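Local coordinates for protein glutamate--tRNA ligase, cytoplasmic (Saccharomyces cerevisiae, PDB 2HRA) that attaches glutamate to tRNA(Glu) using ATP, and binds the cofactor Arc1p through this N-terminal GST-like domain, in a complex that also holds methionyl-tRNA synthetase, at residues Y34-A39 / N75-K80; K111-L116 / K157-V162; R126-G131 / A137-C142. One frame throughout, in Å; residues are numbered along the deposited sequence.

Contact 1: Y34-A39 / N75-K80; sequences YAELIA and NKITSK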
loop_
_atom_site.group_PDB
_atom_site.type_symbol
_atom_site.label_atom_id
_atom_site.label_comp_id
_atom_site.label_asym_id
_atom_site.label_seq_id
_atom_site.Cartn_x
_atom_site.Cartn_y
_atom_site.Cartn_z
ATOM N N TYR A 34 2.883 -3.508 -0.308
ATOM C CA TYR A 34 3.177 -2.073 -0.361
ATOM C C TYR A 34 2.249 -1.297 0.551
ATOM O O TYR A 34 2.677 -0.384 1.242
ATOM C CB TYR A 34 3.143 -1.526 -1.812
ATOM C CG TYR A 34 4.352 -1.912 -2.628
ATOM C CD1 TYR A 34 4.245 -2.833 -3.673
ATOM C CD2 TYR A 34 5.611 -1.429 -2.323
ATOM C CE1 TYR A 34 5.339 -3.200 -4.400
ATOM C CE2 TYR A 34 6.738 -1.816 -3.077
ATOM C CZ TYR A 34 6.589 -2.694 -4.090
ATOM O OH TYR A 34 7.681 -3.108 -4.845
ATOM N N ALA A 35 0.978 -1.649 0.570
ATOM C CA ALA A 35 0.013 -0.892 1.346
ATOM C C ALA A 35 0.390 -0.865 2.823
ATOM O O ALA A 35 0.326 0.175 3.474
ATOM C CB ALA A 35 -1.363 -1.466 1.176
ATOM N N GLU A 36 0.785 -2.041 3.310
ATOM C CA GLU A 36 1.185 -2.300 4.674
ATOM C C GLU A 36 2.437 -1.542 4.970
ATOM O O GLU A 36 2.523 -0.874 5.996
ATOM C CB GLU A 36 1.428 -3.803 4.893
ATOM C CG GLU A 36 0.153 -4.674 4.873
ATOM C CD GLU A 36 -0.326 -5.072 3.432
ATOM O OE1 GLU A 36 0.250 -4.624 2.433
ATOM O OE2 GLU A 36 -1.291 -5.861 3.312
ATOM N N LEU A 37 3.416 -1.627 4.080
ATOM C CA LEU A 37 4.652 -0.880 4.255
ATOM C C LEU A 37 4.423 0.630 4.292
ATOM O O LEU A 37 5.045 1.317 5.102
ATOM C CB LEU A 37 5.681 -1.236 3.179
ATOM C CG LEU A 37 7.009 -0.453 3.126
ATOM C CD1 LEU A 37 7.946 -0.720 4.292
ATOM C CD2 LEU A 37 7.702 -0.811 1.811
ATOM N N ILE A 38 3.562 1.153 3.414
ATOM C CA ILE A 38 3.336 2.609 3.354
ATOM C C ILE A 38 2.607 3.070 4.640
ATOM O O ILE A 38 2.951 4.091 5.274
ATOM C CB ILE A 38 2.595 3.004 1.999
ATOM C CG1 ILE A 38 3.513 2.767 0.796
ATOM C CG2 ILE A 38 2.223 4.474 1.953
ATOM C CD1 ILE A 38 2.815 2.848 -0.570
ATOM N N ALA A 39 1.648 2.267 5.079
ATOM C CA ALA A 39 0.943 2.523 6.335
ATOM C C ALA A 39 1.919 2.743 7.489
ATOM O O ALA A 39 1.724 3.642 8.319
ATOM C CB ALA A 39 -0.017 1.373 6.643
ATOM N N ASN A 75 -5.410 -3.836 7.914
ATOM C CA ASN A 75 -6.405 -3.341 8.844
ATOM C C ASN A 75 -5.949 -3.376 10.299
ATOM O O ASN A 75 -6.401 -2.570 11.122
ATOM C CB ASN A 75 -7.694 -4.120 8.704
ATOM C CG ASN A 75 -8.497 -3.704 7.489
ATOM O OD1 ASN A 75 -8.643 -2.515 7.191
ATOM N ND2 ASN A 75 -9.047 -4.689 6.790
ATOM N N LYS A 76 -5.092 -4.335 10.620
ATOM C CA LYS A 76 -4.532 -4.407 11.940
ATOM C C LYS A 76 -3.599 -3.221 12.192
ATOM O O LYS A 76 -3.599 -2.683 13.278
ATOM C CB LYS A 76 -3.843 -5.758 12.166
ATOM C CG LYS A 76 -4.830 -6.920 12.246
ATOM C CD LYS A 76 -4.171 -8.234 12.617
ATOM C CE LYS A 76 -5.162 -9.195 13.266
ATOM N NZ LYS A 76 -6.112 -9.821 12.310
ATOM N N ILE A 77 -2.842 -2.774 11.192
ATOM C CA ILE A 77 -1.963 -1.605 11.402
ATOM C C ILE A 77 -2.818 -0.363 11.680
ATOM O O ILE A 77 -2.594 0.433 12.608
ATOM C CB ILE A 77 -1.086 -1.361 10.167
ATOM C CG1 ILE A 77 -0.184 -2.574 9.903
ATOM C CG2 ILE A 77 -0.253 -0.062 10.330
ATOM C CD1 ILE A 77 0.434 -2.555 8.515
ATOM N N THR A 78 -3.858 -0.288 10.878
ATOM C CA THR A 78 -4.771 0.815 10.757
ATOM C C THR A 78 -5.586 1.019 12.044
ATOM O O THR A 78 -5.775 2.142 12.469
ATOM C CB THR A 78 -5.637 0.514 9.538
ATOM O OG1 THR A 78 -5.098 1.218 8.394
ATOM C CG2 THR A 78 -7.086 0.735 9.797
ATOM N N SER A 79 -6.019 -0.085 12.643
ATOM C CA SER A 79 -6.821 -0.083 13.859
ATOM C C SER A 79 -5.954 0.059 15.110
ATOM O O SER A 79 -6.367 0.671 16.117
ATOM C CB SER A 79 -7.639 -1.375 13.903
ATOM O OG SER A 79 -8.209 -1.547 15.180
ATOM N N LYS A 80 -4.752 -0.507 15.046
ATOM C CA LYS A 80 -3.763 -0.374 16.113
ATOM C C LYS A 80 -3.305 1.068 16.210
ATOM O O LYS A 80 -3.129 1.594 17.318
ATOM C CB LYS A 80 -2.555 -1.250 15.817
ATOM C CG LYS A 80 -1.659 -1.552 16.994
ATOM C CD LYS A 80 -0.377 -2.206 16.474
ATOM C CE LYS A 80 0.148 -3.283 17.374
ATOM N NZ LYS A 80 0.768 -2.720 18.607
#
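With CG1 anti to its own carbonyl carbon (chi1 -61°) and CD1 extended beyond it (chi2 165°), I77 reaches from helix 73-80 onto the backbone of helix 34-46 at E36, while its CG2 branch turns to A39. The long branch ends over the helix surface: I77 CD1 lies 3.7 Å from E36 O, with E36 CA and CB only slightly farther. The short branch meets a methyl, I77 CG2 standing 4.0 Å from A39 CB. One isoleucine thus straddles one turn of helix 34-46. E36 meets the isoleucine through its backbone and CB; the bend at chi2 (83°) takes the carboxylate back toward the start of the helix, where the helix end would probably favour a negative charge.

In the GST fold this is the N-terminal, thioredoxin-like half. Helix 34-46 is the connection of a beta-alpha-beta crossover between the parallel strands 21-26 and 51-56, and helix 73-80 follows the antiparallel strand 64-66. F74, on that same helix, widens the contact by packing on A35, E36 and A39, and F85 adds to the cover of A39. No hydrogen bond joins the two segments, which bury 131 Å² by van der Waals contact. I38 carries the packing onward to V140 and W143 of helix 137-148.

Contact 2: K111-L116 / K157-V162; sequences KLSQSL and KNKVDV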
loop_
_atom_site.group_PDB
_atom_site.type_symbol
_atom_site.label_atom_id
_atom_site.label_comp_id
_atom_site.label_asym_id
_atom_site.label_seq_id
_atom_site.Cartn_x
_atom_site.Cartn_y
_atom_site.Cartn_z
ATOM N N LYS A 111 -11.599 -7.510 -15.078
ATOM C CA LYS A 111 -11.969 -7.142 -13.724
ATOM C C LYS A 111 -11.254 -5.893 -13.280
ATOM O O LYS A 111 -11.851 -5.019 -12.605
ATOM C CB LYS A 111 -11.634 -8.258 -12.743
ATOM C CG LYS A 111 -12.485 -9.492 -12.906
ATOM C CD LYS A 111 -12.113 -10.515 -11.836
ATOM C CE LYS A 111 -12.973 -11.746 -11.846
ATOM N NZ LYS A 111 -12.767 -12.485 -10.556
ATOM N N LEU A 112 -9.968 -5.820 -13.612
ATOM C CA LEU A 112 -9.152 -4.686 -13.203
ATOM C C LEU A 112 -9.646 -3.419 -13.914
ATOM O O LEU A 112 -9.725 -2.355 -13.341
ATOM C CB LEU A 112 -7.685 -4.961 -13.534
ATOM C CG LEU A 112 -6.634 -3.976 -13.022
ATOM C CD1 LEU A 112 -6.758 -3.780 -11.491
ATOM C CD2 LEU A 112 -5.220 -4.431 -13.389
ATOM N N SER A 113 -9.985 -3.548 -15.186
ATOM C CA SER A 113 -10.599 -2.446 -15.948
ATOM C C SER A 113 -11.819 -1.830 -15.233
ATOM O O SER A 113 -11.915 -0.594 -15.035
ATOM C CB SER A 113 -10.938 -2.951 -17.367
ATOM O OG SER A 113 -9.719 -3.131 -18.054
ATOM N N GLN A 114 -12.723 -2.697 -14.786
ATOM C CA GLN A 114 -13.925 -2.238 -14.120
ATOM C C GLN A 114 -13.571 -1.554 -12.817
ATOM O O GLN A 114 -14.137 -0.519 -12.467
ATOM C CB GLN A 114 -14.842 -3.407 -13.781
ATOM C CG GLN A 114 -15.388 -4.221 -14.935
ATOM C CD GLN A 114 -16.216 -5.426 -14.424
ATOM O OE1 GLN A 114 -17.042 -5.279 -13.502
ATOM N NE2 GLN A 114 -15.973 -6.621 -14.998
ATOM N N SER A 115 -12.674 -2.163 -12.058
ATOM C CA SER A 115 -12.362 -1.648 -10.713
ATOM C C SER A 115 -11.676 -0.279 -10.854
ATOM O O SER A 115 -11.924 0.657 -10.089
ATOM C CB SER A 115 -11.500 -2.675 -9.948
ATOM O OG SER A 115 -12.162 -3.951 -9.905
ATOM N N LEU A 116 -10.802 -0.166 -11.836
ATOM C CA LEU A 116 -10.141 1.086 -12.137
ATOM C C LEU A 116 -11.115 2.172 -12.592
ATOM O O LEU A 116 -10.870 3.361 -12.379
ATOM C CB LEU A 116 -9.062 0.868 -13.232
ATOM C CG LEU A 116 -7.754 0.202 -12.790
ATOM C CD1 LEU A 116 -6.907 -0.216 -13.989
ATOM C CD2 LEU A 116 -6.977 1.149 -11.833
ATOM N N LYS A 157 -3.857 4.061 -18.758
ATOM C CA LYS A 157 -3.559 4.887 -19.920
ATOM C C LYS A 157 -4.573 4.694 -21.041
ATOM O O LYS A 157 -5.219 5.640 -21.492
ATOM C CB LYS A 157 -2.153 4.580 -20.380
ATOM C CG LYS A 157 -1.834 5.128 -21.738
ATOM C CD LYS A 157 -0.384 4.891 -22.068
ATOM C CE LYS A 157 -0.123 5.239 -23.503
ATOM N NZ LYS A 157 -0.467 6.672 -23.790
ATOM N N ASN A 158 -4.757 3.448 -21.443
ATOM C CA ASN A 158 -5.507 3.109 -22.666
ATOM C C ASN A 158 -7.037 3.283 -22.508
ATOM O O ASN A 158 -7.750 3.478 -23.490
ATOM C CB ASN A 158 -5.145 1.695 -23.087
ATOM C CG ASN A 158 -3.771 1.632 -23.773
ATOM O OD1 ASN A 158 -3.458 2.484 -24.582
ATOM N ND2 ASN A 158 -2.978 0.633 -23.462
ATOM N N LYS A 159 -7.520 3.224 -21.269
ATOM C CA LYS A 159 -8.943 3.478 -20.938
ATOM C C LYS A 159 -9.139 4.840 -20.306
ATOM O O LYS A 159 -10.196 5.156 -19.815
ATOM C CB LYS A 159 -9.528 2.351 -20.079
ATOM C CG LYS A 159 -9.473 0.976 -20.799
ATOM C CD LYS A 159 -10.507 0.014 -20.274
ATOM C CE LYS A 159 -10.624 -1.272 -21.034
ATOM N NZ LYS A 159 -9.330 -1.970 -21.230
ATOM N N VAL A 160 -8.088 5.644 -20.336
ATOM C CA VAL A 160 -8.121 7.070 -20.051
ATOM C C VAL A 160 -8.706 7.320 -18.698
ATOM O O VAL A 160 -9.567 8.165 -18.548
ATOM C CB VAL A 160 -8.878 7.885 -21.129
ATOM C CG1 VAL A 160 -8.525 9.385 -20.965
ATOM C CG2 VAL A 160 -8.552 7.389 -22.559
ATOM N N ASP A 161 -8.194 6.582 -17.720
ATOM C CA ASP A 161 -8.488 6.782 -16.299
ATOM C C ASP A 161 -7.565 7.836 -15.764
ATOM O O ASP A 161 -6.626 7.538 -15.024
ATOM C CB ASP A 161 -8.276 5.469 -15.532
ATOM C CG ASP A 161 -9.241 4.379 -15.960
ATOM O OD1 ASP A 161 -10.387 4.680 -16.364
ATOM O OD2 ASP A 161 -8.889 3.183 -15.874
ATOM N N VAL A 162 -7.811 9.081 -16.173
ATOM C CA VAL A 162 -6.834 10.135 -16.015
ATOM C C VAL A 162 -6.890 10.633 -14.587
ATOM O O VAL A 162 -5.908 11.148 -14.080
ATOM C CB VAL A 162 -7.008 11.309 -16.992
ATOM C CG1 VAL A 162 -6.794 10.833 -18.446
ATOM C CG2 VAL A 162 -8.352 11.929 -16.883
HETATM O O HOH W 1 -10.784 1.325 -16.684
#
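K159 lays the end of its aliphatic chain alongside S113, with K159 CE 4.0 Å from S113 CB. The chain runs extended as far as CE and then bends at chi4 (52°), which turns the ammonium toward the serine hydroxyl. K159 NZ to S113 OG is a weak hydrogen bond of 3.4 Å; the firmer partner of that hydroxyl is F109 O, one turn back in the same helix.

D161 makes the second touch. Its CG is anti to the carbonyl carbon (chi1 -64°), which sends the carboxylate across to helix 109-122, where D161 OD2 rests 3.5 Å from L116 CB. A water ties the same oxygen to the helix backbone, donating to D161 OD2 at 2.8 Å and to S113 O, also at 2.8 Å.

Between these two side chains the backbone changes direction. Helix 152-158 ends in a Schellman motif with V160, at positive phi, as its C-prime residue; V160 N bonds to K157 O at 3.1 Å. D161 then occupies the N-cap position of helix 162-172, although its side chain makes no capping bond. All this belongs to the helical C-terminal half of the GST fold, and K159 to V162 fall in the region that interacts with Arc1p.

Across the two segments the one direct hydrogen bond is weak, and the water adds two of good length, one of them to the backbone of helix 109-122. E117 OE1 lies close to D161 OD1, so one of the two acids may be somewhat easier to protonate than usual.

Contact 3: R126-G131 / A137-C142; sequences RTFILG and AADVAC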
loop_
_atom_site.group_PDB
_atom_site.type_symbol
_atom_site.label_atom_id
_atom_site.label_comp_id
_atom_site.label_asym_id
_atom_site.label_seq_id
_atom_site.Cartn_x
_atom_site.Cartn_y
_atom_site.Cartn_z
ATOM N N ARG A 126 -12.465 14.948 -6.823
ATOM C CA ARG A 126 -11.767 14.770 -5.557
ATOM C C ARG A 126 -10.254 14.624 -5.789
ATOM O O ARG A 126 -9.862 13.965 -6.746
ATOM C CB ARG A 126 -12.262 13.463 -4.925
ATOM C CG ARG A 126 -13.682 13.511 -4.454
ATOM C CD ARG A 126 -14.029 12.381 -3.537
ATOM N NE ARG A 126 -15.433 12.456 -3.124
ATOM C CZ ARG A 126 -16.459 11.964 -3.831
ATOM N NH1 ARG A 126 -16.277 11.347 -4.992
ATOM N NH2 ARG A 126 -17.699 12.097 -3.380
ATOM N N THR A 127 -9.416 15.191 -4.914
ATOM C CA THR A 127 -7.973 14.893 -4.922
ATOM C C THR A 127 -7.685 13.492 -4.374
ATOM O O THR A 127 -6.913 12.711 -4.961
ATOM C CB THR A 127 -7.192 15.900 -4.088
ATOM O OG1 THR A 127 -7.534 17.202 -4.539
ATOM C CG2 THR A 127 -5.685 15.704 -4.265
ATOM N N PHE A 128 -8.329 13.178 -3.258
ATOM C CA PHE A 128 -8.166 11.895 -2.594
ATOM C C PHE A 128 -9.505 11.175 -2.551
ATOM O O PHE A 128 -10.535 11.783 -2.724
ATOM C CB PHE A 128 -7.600 12.106 -1.192
ATOM C CG PHE A 128 -6.263 12.759 -1.208
ATOM C CD1 PHE A 128 -6.059 13.971 -0.589
ATOM C CD2 PHE A 128 -5.234 12.203 -1.933
ATOM C CE1 PHE A 128 -4.829 14.590 -0.649
ATOM C CE2 PHE A 128 -4.024 12.812 -1.996
ATOM C CZ PHE A 128 -3.823 14.010 -1.358
ATOM N N ILE A 129 -9.468 9.870 -2.317
ATOM C CA ILE A 129 -10.638 9.007 -2.511
ATOM C C ILE A 129 -11.855 9.435 -1.714
ATOM O O ILE A 129 -12.979 9.447 -2.235
ATOM C CB ILE A 129 -10.293 7.513 -2.256
ATOM C CG1 ILE A 129 -9.463 6.994 -3.454
ATOM C CG2 ILE A 129 -11.591 6.701 -2.079
ATOM C CD1 ILE A 129 -8.687 5.654 -3.226
ATOM N N LEU A 130 -11.628 9.862 -0.476
ATOM C CA LEU A 130 -12.726 10.251 0.383
ATOM C C LEU A 130 -12.916 11.751 0.454
ATOM O O LEU A 130 -13.806 12.214 1.150
ATOM C CB LEU A 130 -12.578 9.649 1.778
ATOM C CG LEU A 130 -12.632 8.132 1.841
ATOM C CD1 LEU A 130 -12.382 7.689 3.267
ATOM C CD2 LEU A 130 -13.990 7.622 1.297
ATOM N N GLY A 131 -12.111 12.509 -0.278
ATOM C CA GLY A 131 -12.407 13.913 -0.504
ATOM C C GLY A 131 -11.982 14.844 0.612
ATOM O O GLY A 131 -12.545 15.928 0.750
ATOM N N ALA A 137 -6.490 6.142 4.719
ATOM C CA ALA A 137 -6.177 4.731 4.580
ATOM C C ALA A 137 -6.718 4.189 3.289
ATOM O O ALA A 137 -6.164 3.234 2.727
ATOM C CB ALA A 137 -6.756 3.917 5.807
ATOM N N ALA A 138 -7.821 4.750 2.809
ATOM C CA ALA A 138 -8.363 4.318 1.526
ATOM C C ALA A 138 -7.308 4.507 0.407
ATOM O O ALA A 138 -7.099 3.637 -0.448
ATOM C CB ALA A 138 -9.675 5.096 1.219
ATOM N N ASP A 139 -6.677 5.678 0.397
ATOM C CA ASP A 139 -5.677 6.009 -0.596
ATOM C C ASP A 139 -4.463 5.094 -0.454
ATOM O O ASP A 139 -3.879 4.673 -1.444
ATOM C CB ASP A 139 -5.245 7.481 -0.446
ATOM C CG ASP A 139 -6.387 8.439 -0.658
ATOM O OD1 ASP A 139 -6.928 8.942 0.365
ATOM O OD2 ASP A 139 -6.770 8.662 -1.831
ATOM N N VAL A 140 -4.087 4.778 0.783
ATOM C CA VAL A 140 -2.879 3.983 1.027
ATOM C C VAL A 140 -3.066 2.585 0.491
ATOM O O VAL A 140 -2.199 2.033 -0.188
ATOM C CB VAL A 140 -2.540 3.976 2.542
ATOM C CG1 VAL A 140 -1.406 3.053 2.853
ATOM C CG2 VAL A 140 -2.224 5.399 3.022
ATOM N N ALA A 141 -4.223 2.020 0.765
ATOM C CA ALA A 141 -4.525 0.684 0.318
ATOM C C ALA A 141 -4.620 0.611 -1.195
ATOM O O ALA A 141 -4.087 -0.334 -1.798
ATOM C CB ALA A 141 -5.815 0.179 0.987
ATOM N N CYS A 142 -5.284 1.592 -1.830
ATOM C CA CYS A 142 -5.439 1.551 -3.282
ATOM C C CYS A 142 -4.135 1.852 -3.987
ATOM O O CYS A 142 -3.833 1.237 -5.020
ATOM C CB CYS A 142 -6.575 2.463 -3.763
ATOM S SG CYS A 142 -8.225 1.931 -3.230
HETATM O O HOH W 2 -9.372 9.568 1.190
#
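The polar part centres on I129 and D139. I129 N gives its hydrogen to D139 OD2 at 3.0 Å, nearly straight (166°) and onto the syn lone pair. The other oxygen is tied to the same turn through a water that donates to D139 OD1 (2.7 Å) and accepts from L130 N (2.8 Å). The type I turn from F128 to G131 thus turns two successive N-H groups toward one carboxylate, the first directly and the second through the water.

The F128 ring belongs to a second kind of contact: D139 OD2 sits at its edge, near its plane, with ring and carboxylate 77° apart. T127 CG2 covers one ring face.

Apolar packing completes the 250 Å² buried. I129, its CG1 anti to the carbonyl carbon (chi1 -74°), puts CD1 3.8 Å from C142 SG, and I129 CG2 reaches A138 CB at 4.1 Å. L130 CD1 meets the same methyl.

D139 also accepts from S136 N and from W167 NE1, and S136 OG accepts from A138 N, an arrangement close to the N-capping box that starts the sixth helix of GST proteins. With four donors, one of them the water, gripping this buried carboxylate, it probably stays ionised.

How the contacts relate
Contacts 1 and 3 adjoin, their centres 14 Å apart: V140 CG1 lies 3.4 Å from A35 O, and A35 CB packs on A141 CA, so helix 34-46 of the thioredoxin-like half rests on helix 137-148 of the helical half. Contact 2 stands off, its nearest atoms about 8 Å from contact 3 and about 14 Å from contact 1. Helix 162-172 links contacts 2 and 3: it starts at the corner formed by K157-V162, and its W167 bonds to D139. R126-G131 and K159-V162 both lie in regions that interact with Arc1p, whereas contact 1 belongs to neither. This domain lies apart from the catalytic part of the synthetase.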